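Local atomic coordinates of predicted HD superfamily hydrolase (uncultured Thermotogales bacterium, PDB entry 2PQ7), a protein that binds a pair of iron(III) ions in an all-helical HD domain and is probably a metal-dependent hydrolase, its substrate not established. Residues 10-21 with 57-68; 37-48 with 127-135. All coordinates share one frame; numbering follows the deposited sequence.

Contact 1: residues 10-21 with 57-68. With FE (Fe (III) ion), chain C; FE (Fe (III) ion), chain B.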
loop_
_atom_site.group_PDB
_atom_site.type_symbol
_atom_site.label_atom_id
_atom_site.label_comp_id
_atom_site.label_asym_id
_atom_site.label_seq_id
_atom_site.Cartn_x
_atom_site.Cartn_y
_atom_site.Cartn_z
ATOM N N ARG A 10 9.981 -27.408 -17.321
ATOM C CA ARG A 10 11.252 -26.952 -17.906
ATOM C C ARG A 10 12.490 -27.158 -17.091
ATOM O O ARG A 10 13.582 -27.211 -17.635
ATOM C CB ARG A 10 11.185 -25.460 -18.208
ATOM C CG ARG A 10 10.376 -25.139 -19.431
ATOM C CD ARG A 10 10.181 -23.683 -19.698
ATOM N NE ARG A 10 11.299 -23.001 -20.350
ATOM C CZ ARG A 10 11.200 -21.829 -20.951
ATOM N NH1 ARG A 10 10.040 -21.187 -21.002
ATOM N NH2 ARG A 10 12.287 -21.271 -21.481
ATOM N N ILE A 11 12.349 -27.281 -15.779
ATOM C CA ILE A 11 13.543 -27.301 -14.907
ATOM C C ILE A 11 13.671 -28.588 -14.138
ATOM O O ILE A 11 12.820 -28.875 -13.293
ATOM C CB ILE A 11 13.470 -26.088 -13.957
ATOM C CG1 ILE A 11 13.338 -24.820 -14.780
ATOM C CG2 ILE A 11 14.712 -26.072 -13.038
ATOM C CD1 ILE A 11 12.924 -23.688 -14.029
ATOM N N PRO A 12 14.757 -29.370 -14.388
ATOM C CA PRO A 12 14.922 -30.599 -13.654
ATOM C C PRO A 12 14.977 -30.403 -12.173
ATOM O O PRO A 12 15.584 -29.437 -11.690
ATOM C CB PRO A 12 16.290 -31.123 -14.111
ATOM C CG PRO A 12 16.540 -30.487 -15.348
ATOM C CD PRO A 12 15.876 -29.178 -15.340
ATOM N N HIS A 13 14.363 -31.322 -11.466
ATOM C CA HIS A 13 14.404 -31.390 -10.019
ATOM C C HIS A 13 13.821 -30.215 -9.312
ATOM O O HIS A 13 14.021 -30.077 -8.110
ATOM C CB HIS A 13 15.836 -31.630 -9.533
ATOM C CG HIS A 13 16.429 -32.877 -10.070
ATOM N ND1 HIS A 13 16.121 -34.114 -9.558
ATOM C CD2 HIS A 13 17.235 -33.091 -11.136
ATOM C CE1 HIS A 13 16.764 -35.034 -10.254
ATOM N NE2 HIS A 13 17.455 -34.439 -11.208
ATOM N N LEU A 14 13.007 -29.433 -10.002
ATOM C CA LEU A 14 12.481 -28.244 -9.387
ATOM C C LEU A 14 11.639 -28.512 -8.154
ATOM O O LEU A 14 11.720 -27.806 -7.174
ATOM C CB LEU A 14 11.718 -27.393 -10.398
ATOM C CG LEU A 14 11.245 -26.039 -9.861
ATOM C CD1 LEU A 14 12.411 -25.229 -9.429
ATOM C CD2 LEU A 14 10.467 -25.269 -10.909
ATOM N N ARG A 15 10.760 -29.512 -8.238
ATOM C CA ARG A 15 9.912 -29.840 -7.120
ATOM C C ARG A 15 10.709 -30.161 -5.857
ATOM O O ARG A 15 10.344 -29.684 -4.761
ATOM C CB ARG A 15 9.040 -31.070 -7.500
ATOM C CG ARG A 15 8.020 -31.473 -6.443
ATOM C CD ARG A 15 7.077 -32.610 -6.920
ATOM N N GLU A 16 11.738 -30.995 -6.017
ATOM C CA GLU A 16 12.595 -31.403 -4.873
ATOM C C GLU A 16 13.362 -30.190 -4.296
ATOM O O GLU A 16 13.360 -29.972 -3.072
ATOM C CB GLU A 16 13.550 -32.522 -5.236
ATOM N N ILE A 17 13.857 -29.356 -5.187
ATOM C CA ILE A 17 14.548 -28.133 -4.725
ATOM C C ILE A 17 13.595 -27.232 -3.976
ATOM O O ILE A 17 13.919 -26.752 -2.909
ATOM C CB ILE A 17 15.226 -27.410 -5.879
ATOM C CG1 ILE A 17 16.302 -28.306 -6.475
ATOM C CG2 ILE A 17 15.856 -26.094 -5.355
ATOM C CD1 ILE A 17 16.871 -27.789 -7.796
ATOM N N LEU A 18 12.388 -26.997 -4.512
ATOM C CA LEU A 18 11.395 -26.187 -3.815
ATOM C C LEU A 18 11.128 -26.819 -2.457
ATOM O O LEU A 18 11.056 -26.148 -1.432
ATOM C CB LEU A 18 10.054 -26.112 -4.585
ATOM C CG LEU A 18 9.985 -25.265 -5.857
ATOM C CD1 LEU A 18 8.813 -25.694 -6.718
ATOM C CD2 LEU A 18 9.889 -23.798 -5.556
ATOM N N ASN A 19 10.973 -28.130 -2.448
ATOM C CA ASN A 19 10.685 -28.819 -1.193
ATOM C C ASN A 19 11.758 -28.516 -0.110
ATOM O O ASN A 19 11.446 -28.154 1.017
ATOM C CB ASN A 19 10.501 -30.336 -1.432
ATOM C CG ASN A 19 9.975 -31.047 -0.205
ATOM O OD1 ASN A 19 10.548 -32.047 0.243
ATOM N ND2 ASN A 19 8.866 -30.551 0.333
ATOM N N ILE A 20 13.016 -28.641 -0.519
ATOM C CA ILE A 20 14.219 -28.426 0.341
ATOM C C ILE A 20 14.237 -26.976 0.857
ATOM O O ILE A 20 14.443 -26.740 2.045
ATOM C CB ILE A 20 15.487 -28.825 -0.403
ATOM C CG1 ILE A 20 15.602 -30.349 -0.547
ATOM C CG2 ILE A 20 16.733 -28.293 0.309
ATOM C CD1 ILE A 20 16.618 -30.785 -1.596
ATOM N N VAL A 21 13.925 -26.025 -0.017
ATOM C CA VAL A 21 13.841 -24.649 0.370
ATOM C C VAL A 21 12.743 -24.436 1.407
ATOM O O VAL A 21 12.941 -23.821 2.438
ATOM C CB VAL A 21 13.706 -23.704 -0.868
ATOM C CG1 VAL A 21 13.442 -22.314 -0.411
ATOM C CG2 VAL A 21 14.945 -23.799 -1.780
ATOM N N GLN A 57 17.236 -22.153 -16.430
ATOM C CA GLN A 57 17.493 -23.173 -15.435
ATOM C C GLN A 57 18.460 -22.636 -14.357
ATOM O O GLN A 57 18.200 -22.790 -13.173
ATOM C CB GLN A 57 18.023 -24.468 -16.057
ATOM C CG GLN A 57 17.016 -25.119 -17.029
ATOM C CD GLN A 57 17.408 -26.504 -17.469
ATOM O OE1 GLN A 57 18.434 -27.046 -17.058
ATOM N NE2 GLN A 57 16.551 -27.120 -18.295
ATOM N N LYS A 58 19.570 -22.076 -14.823
ATOM C CA LYS A 58 20.550 -21.489 -13.885
ATOM C C LYS A 58 19.935 -20.355 -13.037
ATOM O O LYS A 58 20.112 -20.356 -11.857
ATOM C CB LYS A 58 21.780 -20.966 -14.644
ATOM C CG LYS A 58 22.729 -22.027 -15.197
ATOM C CD LYS A 58 23.871 -21.424 -16.073
ATOM C CE LYS A 58 24.776 -22.492 -16.651
ATOM N NZ LYS A 58 25.731 -21.943 -17.635
ATOM N N ALA A 59 19.183 -19.470 -13.676
ATOM C CA ALA A 59 18.584 -18.326 -13.015
ATOM C C ALA A 59 17.585 -18.712 -11.939
ATOM O O ALA A 59 17.629 -18.232 -10.827
ATOM C CB ALA A 59 17.993 -17.424 -14.054
ATOM N N ILE A 60 16.694 -19.651 -12.282
ATOM C CA ILE A 60 15.694 -20.126 -11.358
ATOM C C ILE A 60 16.280 -20.833 -10.148
ATOM O O ILE A 60 15.876 -20.568 -9.016
ATOM C CB ILE A 60 14.741 -21.119 -12.076
ATOM C CG1 ILE A 60 13.878 -20.344 -13.059
ATOM C CG2 ILE A 60 13.882 -21.910 -11.112
ATOM C CD1 ILE A 60 12.959 -19.267 -12.409
ATOM N N ILE A 61 17.197 -21.759 -10.428
ATOM C CA ILE A 61 17.834 -22.536 -9.371
ATOM C C ILE A 61 18.661 -21.616 -8.463
ATOM O O ILE A 61 18.573 -21.733 -7.241
ATOM C CB ILE A 61 18.585 -23.750 -9.921
ATOM C CG1 ILE A 61 17.529 -24.756 -10.495
ATOM C CG2 ILE A 61 19.418 -24.414 -8.864
ATOM C CD1 ILE A 61 18.144 -25.907 -11.200
ATOM N N ALA A 62 19.374 -20.684 -9.079
ATOM C CA ALA A 62 20.137 -19.783 -8.246
ATOM C C ALA A 62 19.213 -18.930 -7.344
ATOM O O ALA A 62 19.477 -18.724 -6.175
ATOM C CB ALA A 62 20.889 -18.920 -9.123
ATOM N N ALA A 63 18.115 -18.426 -7.899
ATOM C CA ALA A 63 17.142 -17.687 -7.109
ATOM C C ALA A 63 16.547 -18.514 -5.979
ATOM O O ALA A 63 16.389 -18.034 -4.872
ATOM C CB ALA A 63 16.029 -17.190 -8.001
ATOM N N LEU A 64 16.172 -19.754 -6.285
ATOM C CA LEU A 64 15.602 -20.622 -5.231
ATOM C C LEU A 64 16.573 -20.881 -4.089
ATOM O O LEU A 64 16.197 -20.926 -2.924
ATOM C CB LEU A 64 15.097 -21.936 -5.827
ATOM C CG LEU A 64 13.668 -21.927 -6.311
ATOM C CD1 LEU A 64 13.403 -23.314 -6.840
ATOM C CD2 LEU A 64 12.747 -21.593 -5.087
ATOM N N LEU A 65 17.846 -21.071 -4.443
ATOM C CA LEU A 65 18.854 -21.393 -3.439
ATOM C C LEU A 65 19.587 -20.208 -2.813
ATOM O O LEU A 65 20.246 -20.381 -1.791
ATOM C CB LEU A 65 19.905 -22.317 -4.033
ATOM C CG LEU A 65 19.376 -23.703 -4.368
ATOM C CD1 LEU A 65 20.454 -24.487 -5.112
ATOM C CD2 LEU A 65 18.878 -24.436 -3.164
ATOM N N HIS A 66 19.378 -19.014 -3.342
ATOM C CA HIS A 66 20.318 -17.922 -2.968
ATOM C C HIS A 66 20.294 -17.554 -1.487
ATOM O O HIS A 66 21.314 -17.238 -0.941
ATOM C CB HIS A 66 20.148 -16.689 -3.838
ATOM C CG HIS A 66 19.059 -15.766 -3.407
ATOM N ND1 HIS A 66 17.727 -16.055 -3.555
ATOM C CD2 HIS A 66 19.118 -14.535 -2.843
ATOM C CE1 HIS A 66 17.006 -15.052 -3.072
ATOM N NE2 HIS A 66 17.835 -14.111 -2.627
ATOM N N ASP A 67 19.129 -17.616 -0.857
ATOM C CA ASP A 67 18.990 -17.316 0.561
ATOM C C ASP A 67 18.677 -18.564 1.420
ATOM O O ASP A 67 18.184 -18.403 2.554
ATOM C CB ASP A 67 17.902 -16.278 0.739
ATOM C CG ASP A 67 18.371 -14.863 0.400
ATOM O OD1 ASP A 67 19.588 -14.518 0.384
ATOM O OD2 ASP A 67 17.469 -14.001 0.179
ATOM N N ILE A 68 19.010 -19.766 0.914
ATOM C CA ILE A 68 18.658 -20.980 1.633
ATOM C C ILE A 68 19.396 -21.086 2.967
ATOM O O ILE A 68 18.886 -21.696 3.898
ATOM C CB ILE A 68 18.803 -22.235 0.773
ATOM C CG1 ILE A 68 17.904 -23.372 1.336
ATOM C CG2 ILE A 68 20.272 -22.685 0.629
ATOM C CD1 ILE A 68 17.984 -24.658 0.582
HETATM FE FE FE C . 17.473 -12.420 -1.218
HETATM FE FE FE B . 20.625 -12.805 0.412
HETATM O O HOH W 1 19.494 -11.994 -1.025
#
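Leu64 packs into the face of helix 14-21 between Leu14, Ile17 and Leu18. Its CD1 lies 3.4 Å from Leu14 CD1, tighter than usual for two methyls, and the two side chains cross at about a right angle. In the conformer given, Leu64 CD2 meets Leu18 CD2 at 3.6 Å. At one end, Ile11 lies across Ile60, and Ile11 CD1 is 3.5 Å from Ile60 CG2 in the conformer given. With CG1 beside the backbone N (chi1 -56°), the CG2 branch of Ile11 lies anti to that N and meets Ile61 CD1, so one isoleucine serves two partners. Ile17 crosses Ile61 and also touches Leu65. At the other end, Ile68 CD1 touches both Ile20 CG2 and Val21 CG2, 3.9 Å from each.

Polar contact is sparse. Gln57 extends past Pro12, and its NE2 comes 3.0 Å from Arg10 O.

Near the C-terminal end of segment 57-68 come the metal ligands. His66 NE2 binds one iron. Asp67 bridges both, OD2 to the first and OD1 to the second at 2.0 Å. This is the HD pair of the family. His66 ND1 donates in the ring plane to Ala63 O at 2.7 Å, which fixes the ring's rotation and directs NE2 to the iron.

The two helices run nearly parallel, 17° apart. Their contact is mainly apolar and mostly buried, and this seam holds helix 57-65 next to the type I turn from Leu65 to Ile68, which carries both ligands.

Contact 2: residues 37-48 with 127-135; sequences HTFRVMENASEI and ILQDADRLD. With FE (Fe (III) ion), chain C.
Asp135 takes hold of both His37 and Arg40. Arg40 grips the carboxylate side-on, in a salt bridge with nearly coplanar groups. Arg40 NE gives a bond of 2.8 Å to Asp135 OD1, and Arg40 NH2 one of 3.0 Å to Asp135 OD2, both on syn lone pairs. His37 ND1 donates to Asp135 OD2 at 2.8 Å, almost straight at 177°, but from above the carboxylate plane. Asp135 OD2 thus accepts two bonds. OD1 also takes one from water 2, which accepts from Asn44 ND2. An asparagine in place of Asp135 would probably leave Arg40 without its charge partner and weaken the hold on the His37 ring.

With ND1 occupied, His37 turns NE2 to an iron at 2.2 Å. The ring reaches it because CG is anti to the backbone N (chi1 162°). Asp132 OD1 binds the same iron, and its OD2 accepts from the metal-bound water 1. His37 and Asp132 are the first and last residues of the H...HD...D signature of the HD fold; His66 and Asp67 complete the protein ligands of this iron. Asp135 is a second-shell residue behind His37.

Further along the helix, Asn44 ND2 donates to Ala131 O at 2.9 Å, in the carbonyl plane and on a lone pair. Beneath it, Ala131 is a knob in the hole formed by Val41, Asn44, Ala45 and Ile48. Its small CB lets the axes approach to 8.0 Å, crossing at 127°. Val41 CG2 lies over one face of the His37 ring, toward its rim. Ile48 closes the far end. Ile48 and Ile127 slide past each other in opposite directions, with Ile48 CG2 3.8 Å from Ile127 CG2, while Ile48 CD1 meets Leu134 CD1 tip to tip.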
loop_
_atom_site.group_PDB
_atom_site.type_symbol
_atom_site.label_atom_id
_atom_site.label_comp_id
_atom_site.label_asym_id
_atom_site.label_seq_id
_atom_site.Cartn_x
_atom_site.Cartn_y
_atom_site.Cartn_z
ATOM N N HIS A 37 9.972 -14.072 0.121
ATOM C CA HIS A 37 10.998 -13.330 -0.606
ATOM C C HIS A 37 11.653 -14.217 -1.708
ATOM O O HIS A 37 11.756 -13.837 -2.882
ATOM C CB HIS A 37 12.035 -12.743 0.329
ATOM C CG HIS A 37 13.300 -12.343 -0.348
ATOM N ND1 HIS A 37 13.418 -11.203 -1.122
ATOM C CD2 HIS A 37 14.491 -12.987 -0.433
ATOM C CE1 HIS A 37 14.658 -11.121 -1.577
ATOM N NE2 HIS A 37 15.329 -12.192 -1.174
ATOM N N THR A 38 12.078 -15.412 -1.333
ATOM C CA THR A 38 12.701 -16.332 -2.296
ATOM C C THR A 38 11.796 -16.628 -3.475
ATOM O O THR A 38 12.205 -16.617 -4.627
ATOM C CB THR A 38 13.144 -17.633 -1.584
ATOM O OG1 THR A 38 14.294 -17.310 -0.778
ATOM C CG2 THR A 38 13.546 -18.613 -2.542
ATOM N N PHE A 39 10.511 -16.841 -3.199
ATOM C CA PHE A 39 9.617 -17.105 -4.306
ATOM C C PHE A 39 9.442 -15.883 -5.195
ATOM O O PHE A 39 9.422 -16.014 -6.407
ATOM C CB PHE A 39 8.267 -17.576 -3.796
ATOM C CG PHE A 39 8.330 -18.853 -3.023
ATOM C CD1 PHE A 39 9.165 -19.883 -3.426
ATOM C CD2 PHE A 39 7.534 -19.038 -1.909
ATOM C CE1 PHE A 39 9.230 -21.069 -2.718
ATOM C CE2 PHE A 39 7.570 -20.233 -1.207
ATOM C CZ PHE A 39 8.424 -21.255 -1.620
ATOM N N ARG A 40 9.392 -14.689 -4.611
ATOM C CA ARG A 40 9.270 -13.478 -5.438
ATOM C C ARG A 40 10.534 -13.255 -6.277
ATOM O O ARG A 40 10.478 -12.799 -7.419
ATOM C CB ARG A 40 8.940 -12.271 -4.561
ATOM C CG ARG A 40 7.541 -12.397 -3.929
ATOM C CD ARG A 40 7.093 -11.121 -3.315
ATOM N NE ARG A 40 8.022 -10.627 -2.311
ATOM C CZ ARG A 40 8.016 -10.942 -1.007
ATOM N NH1 ARG A 40 7.112 -11.726 -0.468
ATOM N NH2 ARG A 40 8.958 -10.464 -0.244
ATOM N N VAL A 41 11.694 -13.544 -5.680
ATOM C CA VAL A 41 12.980 -13.427 -6.413
ATOM C C VAL A 41 13.006 -14.419 -7.581
ATOM O O VAL A 41 13.437 -14.104 -8.695
ATOM C CB VAL A 41 14.186 -13.577 -5.464
ATOM C CG1 VAL A 41 15.532 -13.573 -6.278
ATOM C CG2 VAL A 41 14.208 -12.424 -4.500
HETATM N N MSE A 42 12.547 -15.638 -7.357
HETATM C CA MSE A 42 12.523 -16.558 -8.441
HETATM C C MSE A 42 11.549 -16.103 -9.553
HETATM O O MSE A 42 11.861 -16.252 -10.730
HETATM C CB MSE A 42 12.272 -17.954 -7.951
HETATM C CG MSE A 42 12.300 -18.912 -9.086
HETATM SE SE MSE A 42 10.513 -19.169 -9.691
HETATM C CE MSE A 42 10.208 -20.186 -8.454
ATOM N N GLU A 43 10.414 -15.513 -9.186
ATOM C CA GLU A 43 9.494 -14.972 -10.205
ATOM C C GLU A 43 10.188 -13.878 -11.002
ATOM O O GLU A 43 10.092 -13.858 -12.242
ATOM C CB GLU A 43 8.209 -14.430 -9.561
ATOM C CG GLU A 43 7.362 -15.523 -8.941
ATOM C CD GLU A 43 6.827 -16.525 -9.959
ATOM O OE1 GLU A 43 6.721 -16.164 -11.156
ATOM O OE2 GLU A 43 6.496 -17.665 -9.549
ATOM N N ASN A 44 10.903 -12.978 -10.332
ATOM C CA ASN A 44 11.645 -11.913 -11.009
ATOM C C ASN A 44 12.726 -12.498 -11.913
ATOM O O ASN A 44 12.913 -12.070 -13.051
ATOM C CB ASN A 44 12.313 -11.015 -10.011
ATOM C CG ASN A 44 11.357 -10.269 -9.124
ATOM O OD1 ASN A 44 10.175 -10.117 -9.444
ATOM N ND2 ASN A 44 11.868 -9.780 -8.017
ATOM N N ALA A 45 13.442 -13.505 -11.419
ATOM C CA ALA A 45 14.497 -14.139 -12.221
ATOM C C ALA A 45 13.946 -14.823 -13.458
ATOM O O ALA A 45 14.598 -14.806 -14.515
ATOM C CB ALA A 45 15.274 -15.153 -11.385
ATOM N N SER A 46 12.750 -15.402 -13.326
ATOM C CA SER A 46 12.085 -16.085 -14.435
ATOM C C SER A 46 11.771 -15.075 -15.557
ATOM O O SER A 46 12.041 -15.322 -16.743
ATOM C CB SER A 46 10.790 -16.709 -13.943
ATOM O OG SER A 46 10.136 -17.354 -14.994
ATOM N N GLU A 47 11.227 -13.937 -15.167
ATOM C CA GLU A 47 10.905 -12.864 -16.125
ATOM C C GLU A 47 12.180 -12.364 -16.825
ATOM O O GLU A 47 12.297 -12.308 -18.083
ATOM C CB GLU A 47 10.259 -11.688 -15.389
ATOM C CG GLU A 47 9.056 -12.003 -14.494
ATOM N N ILE A 48 13.184 -12.069 -16.009
ATOM C CA ILE A 48 14.399 -11.480 -16.522
ATOM C C ILE A 48 15.102 -12.454 -17.500
ATOM O O ILE A 48 15.442 -12.084 -18.644
ATOM C CB ILE A 48 15.333 -11.079 -15.389
ATOM C CG1 ILE A 48 14.705 -9.942 -14.570
ATOM C CG2 ILE A 48 16.693 -10.673 -15.936
ATOM C CD1 ILE A 48 15.386 -9.755 -13.228
ATOM N N ILE A 127 21.730 -11.519 -13.159
ATOM C CA ILE A 127 20.289 -11.721 -13.131
ATOM C C ILE A 127 19.818 -11.952 -11.708
ATOM O O ILE A 127 18.819 -11.344 -11.273
ATOM C CB ILE A 127 19.876 -12.894 -14.020
ATOM C CG1 ILE A 127 20.124 -12.504 -15.485
ATOM C CG2 ILE A 127 18.424 -13.297 -13.770
ATOM C CD1 ILE A 127 19.937 -13.611 -16.449
ATOM N N LEU A 128 20.549 -12.745 -10.945
ATOM C CA LEU A 128 20.172 -13.055 -9.567
ATOM C C LEU A 128 20.158 -11.802 -8.737
ATOM O O LEU A 128 19.216 -11.559 -7.992
ATOM C CB LEU A 128 21.120 -14.080 -8.935
ATOM C CG LEU A 128 20.871 -14.352 -7.452
ATOM C CD1 LEU A 128 19.434 -14.871 -7.194
ATOM C CD2 LEU A 128 21.888 -15.320 -6.918
ATOM N N GLN A 129 21.243 -11.019 -8.825
ATOM C CA GLN A 129 21.308 -9.791 -8.073
ATOM C C GLN A 129 20.199 -8.832 -8.453
ATOM O O GLN A 129 19.544 -8.278 -7.562
ATOM C CB GLN A 129 22.672 -9.152 -8.192
ATOM C CG GLN A 129 22.827 -8.036 -7.243
ATOM C CD GLN A 129 24.293 -7.626 -7.094
ATOM O OE1 GLN A 129 24.881 -7.030 -7.988
ATOM N NE2 GLN A 129 24.883 -7.943 -5.954
ATOM N N ASP A 130 19.884 -8.696 -9.737
ATOM C CA ASP A 130 18.793 -7.868 -10.136
ATOM C C ASP A 130 17.476 -8.358 -9.546
ATOM O O ASP A 130 16.665 -7.560 -9.057
ATOM C CB ASP A 130 18.630 -7.843 -11.657
ATOM C CG ASP A 130 19.658 -6.990 -12.376
ATOM O OD1 ASP A 130 20.480 -6.266 -11.718
ATOM O OD2 ASP A 130 19.606 -7.007 -13.638
ATOM N N ALA A 131 17.221 -9.640 -9.676
ATOM C CA ALA A 131 15.992 -10.272 -9.213
ATOM C C ALA A 131 15.783 -10.084 -7.701
ATOM O O ALA A 131 14.646 -9.849 -7.216
ATOM C CB ALA A 131 16.026 -11.741 -9.557
ATOM N N ASP A 132 16.880 -10.184 -6.966
ATOM C CA ASP A 132 16.884 -10.032 -5.505
ATOM C C ASP A 132 16.570 -8.580 -5.172
ATOM O O ASP A 132 15.643 -8.286 -4.383
ATOM C CB ASP A 132 18.258 -10.413 -4.980
ATOM C CG ASP A 132 18.330 -10.508 -3.460
ATOM O OD1 ASP A 132 17.372 -11.055 -2.847
ATOM O OD2 ASP A 132 19.364 -10.067 -2.911
ATOM N N ARG A 133 17.291 -7.660 -5.816
ATOM C CA ARG A 133 17.135 -6.248 -5.454
ATOM C C ARG A 133 15.812 -5.682 -5.893
ATOM O O ARG A 133 15.277 -4.778 -5.219
ATOM C CB ARG A 133 18.302 -5.402 -5.962
ATOM C CG ARG A 133 19.622 -5.805 -5.377
ATOM C CD ARG A 133 20.820 -5.141 -5.988
ATOM N NE ARG A 133 20.731 -3.691 -5.792
ATOM C CZ ARG A 133 20.381 -2.783 -6.712
ATOM N NH1 ARG A 133 20.149 -3.088 -7.991
ATOM N NH2 ARG A 133 20.318 -1.512 -6.339
ATOM N N LEU A 134 15.194 -6.239 -6.941
ATOM C CA LEU A 134 13.885 -5.741 -7.377
ATOM C C LEU A 134 12.836 -5.933 -6.267
ATOM O O LEU A 134 11.819 -5.248 -6.263
ATOM C CB LEU A 134 13.367 -6.499 -8.604
ATOM C CG LEU A 134 13.821 -6.024 -9.975
ATOM C CD1 LEU A 134 13.413 -7.035 -11.081
ATOM C CD2 LEU A 134 13.187 -4.605 -10.246
ATOM N N ASP A 135 13.070 -6.870 -5.358
ATOM C CA ASP A 135 12.095 -7.153 -4.299
ATOM C C ASP A 135 11.963 -6.034 -3.266
ATOM O O ASP A 135 11.030 -6.062 -2.471
ATOM C CB ASP A 135 12.395 -8.491 -3.617
ATOM C CG ASP A 135 11.178 -9.040 -2.883
ATOM O OD1 ASP A 135 10.087 -9.099 -3.494
ATOM O OD2 ASP A 135 11.349 -9.420 -1.714
HETATM FE FE FE C . 17.473 -12.420 -1.218
HETATM O O HOH W 2 9.748 -8.764 -6.207
HETATM O O HOH W 1 19.494 -11.994 -1.025
#

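Contacts 1 and 2 meet at the iron that both bind. Contact 1 brings His66 and Asp67, and contact 2 brings His37 and Asp132. Their centres are 12 Å apart. At the metal, His66 NE2 is 3.1 Å from Asp132 OD1, and Asp67 OD2 is 3.1 Å from His37 NE2. Water 1 joins this iron to the second one, which Asp67 shares with His80 and His112. Away from the site, helix 56-65 also packs on helix 35-52, where Ile60 meets Met42, a selenomethionine. Helix 56-65 therefore lies between helix 14-25 and helix 35-52, and helix 35-52 packs in turn against helix 123-133.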